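Local coordinates for protein 3-hydroxyisobutyryl-CoA hydrolase (Mycobacterium thermoresistibile, PDB 4HDT) that probably hydrolyses 3-hydroxyisobutyryl-CoA to 3-hydroxyisobutyrate and free CoA, as a zinc-binding member of the crotonase-like family, at residues 129-140 / 184-195; 152-160 / 274-282. One frame throughout, in Å; residues are numbered along the deposited sequence.

Interaction 1: residues 129-140 / 184-195; sequences VRVVTDTTKMAM and GFADHYVPHDKI. With ZN (zinc ion), chain C.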
# COMPACT_ATOMS: atom_id res chain seq x y z
N VAL A 129 -3.97 -4.31 -14.65
CA VAL A 129 -4.10 -5.77 -14.68
C VAL A 129 -3.38 -6.34 -13.45
O VAL A 129 -2.19 -6.73 -13.49
CB VAL A 129 -3.57 -6.43 -15.95
CG1 VAL A 129 -3.94 -7.90 -16.00
CG2 VAL A 129 -4.13 -5.74 -17.18
N ARG A 130 -4.12 -6.40 -12.34
CA ARG A 130 -3.54 -6.66 -11.03
C ARG A 130 -3.78 -8.10 -10.64
O ARG A 130 -4.93 -8.52 -10.50
CB ARG A 130 -4.17 -5.74 -10.00
CG ARG A 130 -3.93 -4.23 -10.31
CD ARG A 130 -4.74 -3.30 -9.45
NE ARG A 130 -6.18 -3.52 -9.63
CZ ARG A 130 -7.10 -3.02 -8.81
NH1 ARG A 130 -6.74 -2.23 -7.81
NH2 ARG A 130 -8.38 -3.32 -8.97
N VAL A 131 -2.70 -8.84 -10.53
CA VAL A 131 -2.77 -10.31 -10.31
C VAL A 131 -2.30 -10.64 -8.90
O VAL A 131 -1.24 -10.16 -8.43
CB VAL A 131 -1.88 -11.05 -11.32
CG1 VAL A 131 -1.91 -12.55 -11.08
CG2 VAL A 131 -2.29 -10.71 -12.77
N VAL A 132 -3.11 -11.41 -8.19
CA VAL A 132 -2.73 -11.98 -6.89
C VAL A 132 -2.76 -13.48 -6.97
O VAL A 132 -3.24 -14.06 -7.96
CB VAL A 132 -3.63 -11.47 -5.74
CG1 VAL A 132 -3.34 -10.01 -5.41
CG2 VAL A 132 -5.09 -11.65 -6.08
N THR A 133 -2.20 -14.15 -5.96
CA THR A 133 -2.03 -15.59 -6.01
C THR A 133 -2.50 -16.22 -4.70
O THR A 133 -2.96 -15.51 -3.79
CB THR A 133 -0.55 -16.00 -6.19
OG1 THR A 133 0.16 -15.74 -4.94
CG2 THR A 133 0.12 -15.24 -7.32
N ASP A 134 -2.32 -17.53 -4.57
CA ASP A 134 -2.66 -18.21 -3.36
C ASP A 134 -1.67 -17.99 -2.20
O ASP A 134 -1.91 -18.50 -1.09
CB ASP A 134 -2.89 -19.70 -3.59
CG ASP A 134 -1.76 -20.38 -4.32
OD1 ASP A 134 -0.85 -19.68 -4.79
OD2 ASP A 134 -1.78 -21.64 -4.42
N THR A 135 -0.56 -17.31 -2.47
CA THR A 135 0.41 -16.99 -1.40
C THR A 135 0.37 -15.53 -1.03
O THR A 135 1.10 -15.09 -0.13
CB THR A 135 1.86 -17.34 -1.81
OG1 THR A 135 2.26 -16.46 -2.89
CG2 THR A 135 1.94 -18.82 -2.23
N THR A 136 -0.42 -14.72 -1.77
CA THR A 136 -0.50 -13.29 -1.45
C THR A 136 -0.83 -13.01 0.02
O THR A 136 -1.81 -13.57 0.58
CB THR A 136 -1.52 -12.61 -2.39
OG1 THR A 136 -1.08 -12.79 -3.76
CG2 THR A 136 -1.70 -11.11 -2.04
N LYS A 137 0.01 -12.18 0.65
CA LYS A 137 -0.20 -11.65 2.00
C LYS A 137 -0.04 -10.16 1.87
O LYS A 137 1.09 -9.64 1.83
CB LYS A 137 0.76 -12.29 3.02
CG LYS A 137 0.46 -13.79 3.14
CD LYS A 137 1.26 -14.49 4.21
CE LYS A 137 0.92 -15.97 4.27
NZ LYS A 137 1.50 -16.77 3.12
N MET A 138 -1.18 -9.46 1.75
CA MET A 138 -1.19 -8.03 1.44
C MET A 138 -1.58 -7.25 2.66
O MET A 138 -2.44 -7.67 3.42
CB MET A 138 -2.15 -7.74 0.27
CG MET A 138 -2.08 -6.31 -0.29
SD MET A 138 -3.09 -6.03 -1.77
CE MET A 138 -2.34 -7.07 -2.98
N ALA A 139 -0.96 -6.10 2.87
CA ALA A 139 -1.29 -5.29 4.03
C ALA A 139 -0.88 -3.86 3.86
O ALA A 139 -0.00 -3.55 3.04
CB ALA A 139 -0.64 -5.85 5.30
N MET A 140 -1.56 -2.99 4.62
CA MET A 140 -1.12 -1.61 4.87
C MET A 140 -0.88 -1.48 6.37
O MET A 140 -1.76 -1.10 7.14
CB MET A 140 -2.17 -0.60 4.34
CG MET A 140 -2.42 -0.71 2.84
SD MET A 140 -0.98 -0.32 1.82
CE MET A 140 -0.73 1.44 2.19
N GLY A 184 -10.92 -4.48 -3.92
CA GLY A 184 -10.62 -3.59 -5.04
C GLY A 184 -9.16 -3.26 -5.17
O GLY A 184 -8.80 -2.32 -5.87
N PHE A 185 -8.32 -4.09 -4.54
CA PHE A 185 -6.84 -3.92 -4.63
C PHE A 185 -6.23 -4.76 -5.75
O PHE A 185 -5.05 -4.61 -6.10
CB PHE A 185 -6.16 -4.31 -3.30
CG PHE A 185 -6.21 -3.26 -2.21
CD1 PHE A 185 -7.41 -2.76 -1.73
CD2 PHE A 185 -5.05 -2.79 -1.61
CE1 PHE A 185 -7.47 -1.84 -0.71
CE2 PHE A 185 -5.10 -1.85 -0.58
CZ PHE A 185 -6.32 -1.38 -0.10
N ALA A 186 -7.02 -5.67 -6.30
CA ALA A 186 -6.57 -6.54 -7.39
C ALA A 186 -7.77 -7.01 -8.21
O ALA A 186 -8.90 -6.86 -7.76
CB ALA A 186 -5.78 -7.74 -6.83
N ASP A 187 -7.46 -7.62 -9.34
CA ASP A 187 -8.43 -7.97 -10.38
C ASP A 187 -8.54 -9.51 -10.63
O ASP A 187 -9.63 -10.01 -10.91
CB ASP A 187 -8.01 -7.30 -11.68
CG ASP A 187 -7.89 -5.77 -11.56
OD1 ASP A 187 -8.92 -5.12 -11.16
OD2 ASP A 187 -6.79 -5.24 -11.89
N HIS A 188 -7.40 -10.21 -10.63
CA HIS A 188 -7.32 -11.58 -11.15
C HIS A 188 -6.50 -12.44 -10.18
O HIS A 188 -5.60 -11.94 -9.50
CB HIS A 188 -6.65 -11.64 -12.50
CG HIS A 188 -7.24 -10.69 -13.52
ND1 HIS A 188 -8.46 -10.90 -14.08
CD2 HIS A 188 -6.77 -9.53 -14.03
CE1 HIS A 188 -8.74 -9.91 -14.91
NE2 HIS A 188 -7.73 -9.06 -14.90
N TYR A 189 -6.86 -13.71 -10.15
CA TYR A 189 -6.22 -14.72 -9.27
C TYR A 189 -5.56 -15.83 -10.10
O TYR A 189 -6.21 -16.42 -10.98
CB TYR A 189 -7.27 -15.31 -8.35
CG TYR A 189 -6.81 -16.48 -7.53
CD1 TYR A 189 -6.18 -16.30 -6.30
CD2 TYR A 189 -7.02 -17.76 -7.99
CE1 TYR A 189 -5.80 -17.41 -5.55
CE2 TYR A 189 -6.63 -18.85 -7.28
CZ TYR A 189 -6.03 -18.67 -6.06
OH TYR A 189 -5.67 -19.80 -5.39
N VAL A 190 -4.27 -16.07 -9.84
CA VAL A 190 -3.49 -17.07 -10.56
C VAL A 190 -2.67 -17.79 -9.47
O VAL A 190 -1.94 -17.11 -8.74
CB VAL A 190 -2.49 -16.45 -11.59
CG1 VAL A 190 -1.60 -17.51 -12.23
CG2 VAL A 190 -3.21 -15.71 -12.71
N PRO A 191 -2.79 -19.13 -9.34
CA PRO A 191 -1.95 -19.84 -8.33
C PRO A 191 -0.44 -19.61 -8.52
O PRO A 191 0.03 -19.44 -9.62
CB PRO A 191 -2.33 -21.32 -8.54
CG PRO A 191 -3.63 -21.32 -9.27
CD PRO A 191 -3.69 -20.05 -10.07
N HIS A 192 0.31 -19.58 -7.42
CA HIS A 192 1.75 -19.21 -7.42
C HIS A 192 2.67 -19.99 -8.42
O HIS A 192 3.64 -19.42 -8.99
CB HIS A 192 2.28 -19.36 -6.01
CG HIS A 192 3.75 -19.11 -5.92
ND1 HIS A 192 4.27 -17.89 -5.57
CD2 HIS A 192 4.80 -19.90 -6.24
CE1 HIS A 192 5.59 -17.95 -5.61
NE2 HIS A 192 5.93 -19.15 -6.05
N ASP A 193 2.36 -21.23 -8.57
CA ASP A 193 3.11 -22.20 -9.39
C ASP A 193 2.43 -22.27 -10.79
O ASP A 193 2.39 -23.32 -11.46
CB ASP A 193 3.06 -23.57 -8.73
CG ASP A 193 1.81 -24.35 -9.11
OD1 ASP A 193 0.76 -23.70 -9.11
OD2 ASP A 193 1.89 -25.57 -9.42
N LYS A 194 1.82 -21.15 -11.16
CA LYS A 194 1.45 -20.86 -12.54
C LYS A 194 1.85 -19.43 -12.93
O LYS A 194 1.65 -19.03 -14.07
CB LYS A 194 -0.03 -21.11 -12.76
N ILE A 195 2.45 -18.65 -12.01
CA ILE A 195 2.84 -17.26 -12.30
C ILE A 195 3.89 -17.21 -13.35
O ILE A 195 3.96 -16.29 -14.14
CB ILE A 195 3.41 -16.52 -11.06
CG1 ILE A 195 2.26 -15.97 -10.22
CG2 ILE A 195 4.38 -15.38 -11.42
CD1 ILE A 195 1.22 -15.15 -10.94
ZN ZN C . 7.78 -19.71 -6.65
O HOH W 1 -10.88 -1.96 -8.22
O HOH W 2 0.42 -22.45 -5.92
O HOH W 3 7.96 -18.68 -8.39

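Interaction 2: residues 152-160 / 274-282; sequences GGTYLLSRA and ESVRRAAKL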
# COMPACT_ATOMS: atom_id res chain seq x y z
N GLY A 152 -1.09 6.12 -2.10
CA GLY A 152 -2.40 6.01 -2.66
C GLY A 152 -3.22 4.94 -2.00
O GLY A 152 -4.31 4.64 -2.48
N GLY A 153 -2.75 4.41 -0.88
CA GLY A 153 -3.50 3.42 -0.13
C GLY A 153 -4.81 3.96 0.42
O GLY A 153 -5.77 3.23 0.53
N THR A 154 -4.87 5.24 0.77
CA THR A 154 -6.12 5.79 1.32
C THR A 154 -7.17 5.89 0.23
O THR A 154 -8.36 5.75 0.50
CB THR A 154 -5.92 7.12 2.07
OG1 THR A 154 -5.49 8.14 1.18
CG2 THR A 154 -4.92 7.01 3.18
N TYR A 155 -6.75 6.15 -1.03
CA TYR A 155 -7.66 6.08 -2.18
C TYR A 155 -8.23 4.64 -2.31
O TYR A 155 -9.44 4.45 -2.48
CB TYR A 155 -6.86 6.52 -3.41
CG TYR A 155 -7.55 6.43 -4.76
CD1 TYR A 155 -7.56 5.25 -5.48
CD2 TYR A 155 -8.08 7.55 -5.35
CE1 TYR A 155 -8.14 5.16 -6.72
CE2 TYR A 155 -8.68 7.47 -6.58
CZ TYR A 155 -8.71 6.27 -7.25
OH TYR A 155 -9.25 6.21 -8.51
N LEU A 156 -7.38 3.63 -2.24
CA LEU A 156 -7.86 2.26 -2.34
C LEU A 156 -8.69 1.83 -1.13
O LEU A 156 -9.78 1.26 -1.27
CB LEU A 156 -6.71 1.29 -2.55
CG LEU A 156 -5.94 1.47 -3.85
CD1 LEU A 156 -4.61 0.75 -3.74
CD2 LEU A 156 -6.77 1.03 -5.05
N LEU A 157 -8.24 2.18 0.06
CA LEU A 157 -8.93 1.75 1.28
C LEU A 157 -10.32 2.35 1.33
O LEU A 157 -11.30 1.68 1.73
CB LEU A 157 -8.12 2.11 2.53
CG LEU A 157 -6.81 1.34 2.73
CD1 LEU A 157 -5.90 2.14 3.65
CD2 LEU A 157 -7.08 -0.07 3.29
N SER A 158 -10.43 3.63 0.96
CA SER A 158 -11.74 4.33 1.04
C SER A 158 -12.74 3.78 0.03
O SER A 158 -13.95 4.03 0.22
CB SER A 158 -11.62 5.86 0.89
OG SER A 158 -11.12 6.24 -0.38
N ARG A 159 -12.28 3.04 -0.98
CA ARG A 159 -13.12 2.47 -2.06
C ARG A 159 -13.50 1.00 -1.83
O ARG A 159 -14.25 0.43 -2.62
CB ARG A 159 -12.44 2.69 -3.42
CG ARG A 159 -12.57 4.15 -3.92
CD ARG A 159 -11.70 4.49 -5.12
NE ARG A 159 -11.96 5.86 -5.60
CZ ARG A 159 -11.56 6.96 -4.96
NH1 ARG A 159 -10.87 6.88 -3.81
NH2 ARG A 159 -11.84 8.15 -5.48
N ALA A 160 -12.98 0.40 -0.77
CA ALA A 160 -13.27 -1.01 -0.45
C ALA A 160 -14.74 -1.10 -0.00
O ALA A 160 -15.31 -0.10 0.47
CB ALA A 160 -12.36 -1.50 0.65
N GLU A 274 -9.11 9.45 10.16
CA GLU A 274 -9.47 10.72 9.53
C GLU A 274 -9.06 10.75 8.06
O GLU A 274 -9.81 11.27 7.22
CB GLU A 274 -8.86 11.89 10.29
CG GLU A 274 -9.25 13.26 9.77
CD GLU A 274 -10.69 13.65 10.06
OE1 GLU A 274 -11.38 13.06 10.94
OE2 GLU A 274 -11.15 14.57 9.35
N SER A 275 -7.90 10.16 7.74
CA SER A 275 -7.42 10.15 6.36
C SER A 275 -8.35 9.37 5.45
O SER A 275 -8.68 9.79 4.34
CB SER A 275 -6.01 9.55 6.29
OG SER A 275 -5.10 10.42 6.92
N VAL A 276 -8.80 8.19 5.91
CA VAL A 276 -9.64 7.36 5.07
C VAL A 276 -10.99 8.05 4.88
O VAL A 276 -11.54 8.07 3.78
CB VAL A 276 -9.76 5.93 5.65
CG1 VAL A 276 -10.78 5.12 4.86
CG2 VAL A 276 -8.43 5.22 5.62
N ARG A 277 -11.51 8.63 5.94
CA ARG A 277 -12.78 9.35 5.83
C ARG A 277 -12.70 10.55 4.89
O ARG A 277 -13.61 10.77 4.09
CB ARG A 277 -13.23 9.76 7.19
CG ARG A 277 -13.74 8.59 7.95
CD ARG A 277 -14.23 9.13 9.25
NE ARG A 277 -14.71 8.05 10.05
CZ ARG A 277 -14.93 8.17 11.36
NH1 ARG A 277 -14.71 9.31 12.01
NH2 ARG A 277 -15.35 7.12 11.99
N ARG A 278 -11.61 11.32 4.96
CA ARG A 278 -11.42 12.45 4.03
C ARG A 278 -11.19 11.97 2.59
O ARG A 278 -11.76 12.52 1.67
CB ARG A 278 -10.25 13.34 4.48
CG ARG A 278 -10.54 14.15 5.74
CD ARG A 278 -9.43 15.11 6.03
NE ARG A 278 -9.61 15.74 7.33
CZ ARG A 278 -9.03 16.89 7.71
NH1 ARG A 278 -8.29 17.61 6.87
NH2 ARG A 278 -9.26 17.34 8.93
N ALA A 279 -10.42 10.90 2.40
CA ALA A 279 -10.16 10.32 1.09
C ALA A 279 -11.42 9.85 0.39
O ALA A 279 -11.57 9.98 -0.81
CB ALA A 279 -9.15 9.19 1.19
N ALA A 280 -12.37 9.38 1.17
CA ALA A 280 -13.63 8.92 0.60
C ALA A 280 -14.36 10.06 -0.12
O ALA A 280 -15.24 9.78 -0.95
CB ALA A 280 -14.50 8.29 1.67
N LYS A 281 -14.02 11.31 0.18
CA LYS A 281 -14.67 12.48 -0.48
C LYS A 281 -13.87 13.05 -1.66
O LYS A 281 -14.26 14.08 -2.26
CB LYS A 281 -14.86 13.58 0.54
CG LYS A 281 -15.58 13.15 1.80
CD LYS A 281 -15.61 14.31 2.77
CE LYS A 281 -16.42 13.94 3.98
NZ LYS A 281 -16.26 14.99 5.01
N LEU A 282 -12.73 12.44 -1.96
CA LEU A 282 -11.89 12.87 -3.05
C LEU A 282 -11.98 11.92 -4.23
O LEU A 282 -11.59 10.74 -4.12
CB LEU A 282 -10.43 12.94 -2.59
CG LEU A 282 -10.14 13.83 -1.37
CD1 LEU A 282 -8.68 13.62 -0.99
CD2 LEU A 282 -10.43 15.31 -1.69
O HOH W 4 -9.51 8.98 -2.45

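Interaction 1: residues 129-140 / 184-195
Arg130 and Asp187 meet side-on: Arg130 NE donates to OD2 of Asp187 at 2.9 Å and NH2 to OD1, each bond nearly straight at 171°. The two groups are not coplanar; guanidinium and carboxylate planes stand 48° apart, and both nitrogens reach the acid from above its plane. OD2 also takes the backbone N of Arg130 on its anti lone pair, fixing the carboxylate's rotation. A bend at the third torsion turns the guanidinium back over the 184-186 backbone, where Ala186 N lies over its centre and Arg130 NH1 reaches Gly184 O at 2.8 Å. Further along, Val132 CG1 packs on Ala186 CB at 3.6 Å, while Val131 CG1 meets Val190 CG2. Met138 SD touches Phe185 obliquely, 3.8 Å from CD2, a Met-aromatic contact. Asp134 OD1 accepts His192 N at 2.9 Å. With CG of His192 anti to its own N (chi1 176°), the imidazole extends to zinc, 2.0 Å from NE2; Glu64 is a further ligand, and Asp113 holds ND1. Val132 N to His188 O and Val190 N to Val132 O make the short parallel pairing by which strand 188-189 edges the six-stranded sheet of this crotonase fold.

Interaction 2: residues 152-160 / 274-282
Helices 153-158 and 274-279 cross at -73° with their axes 8.4 Å apart at closest approach, and the backbones come nearest where Ser158 faces Ala280, 5.0 Å between CA atoms. Small side chains permit this. The methyl of Ala279 sits against the first turn of the other helix, its CB 3.6 Å from Thr154 O and close to Thr154 OG1 as well, a hydroxyl whose hydrogen-bond partner is Glu292. One turn on, Ser158 lays its CB against Val276 O and Ala280 N, both at 3.6 Å, and against the Ala280 methyl. Its OG, folded back between backbone N and carbonyl carbon (chi1 63°), stays near the carbonyls of its own helix. Val276 CG1 lies beside Ser158, while CG2 is turned to Leu157 CB. This is helix-on-helix packing within the crotonase-like fold, away from the zinc sites; Thr288 of helix 285-299 touches Thr154 and Tyr155 on one side and Leu282, past the second helix, on the other. At the more exposed margin Arg159 supplies the direct polar link. Arg159 NH2 donates to Leu282 O at 2.9 Å, in the carbonyl plane on a lone pair. Arg159 NH1 bonds Tyr155 O at 3.1 Å, and Tyr155 CE2 lies over the centre of the guanidinium, 3.3 Å above its plane; these two hold the group's rotation. A water accepts from Arg159 NH1 and donates to Ala279 O, 2.8 Å from each.

Interaction 1 joins edge strand 188-189 to the main sheet, whereas interaction 2 packs two helices away from the zinc sites; the contact centres lie about 22 Å apart. Both are partly buried, but the first buries 946 Å², both sides summed, against 334 Å², and relies on backbone pairing and a salt bridge, and carries one residue of a zinc site. The second is chiefly close packing of small side chains, with one direct hydrogen bond near the surface. Their segments alternate along the chain, and helix 153-158 follows strand 137-139. They also touch: Phe185 CZ packs 3.6 Å from Leu156 CB, and Leu157 CD2 is also near CZ, so the ring lies between Met138 of strand 137-139 and helix 153-158.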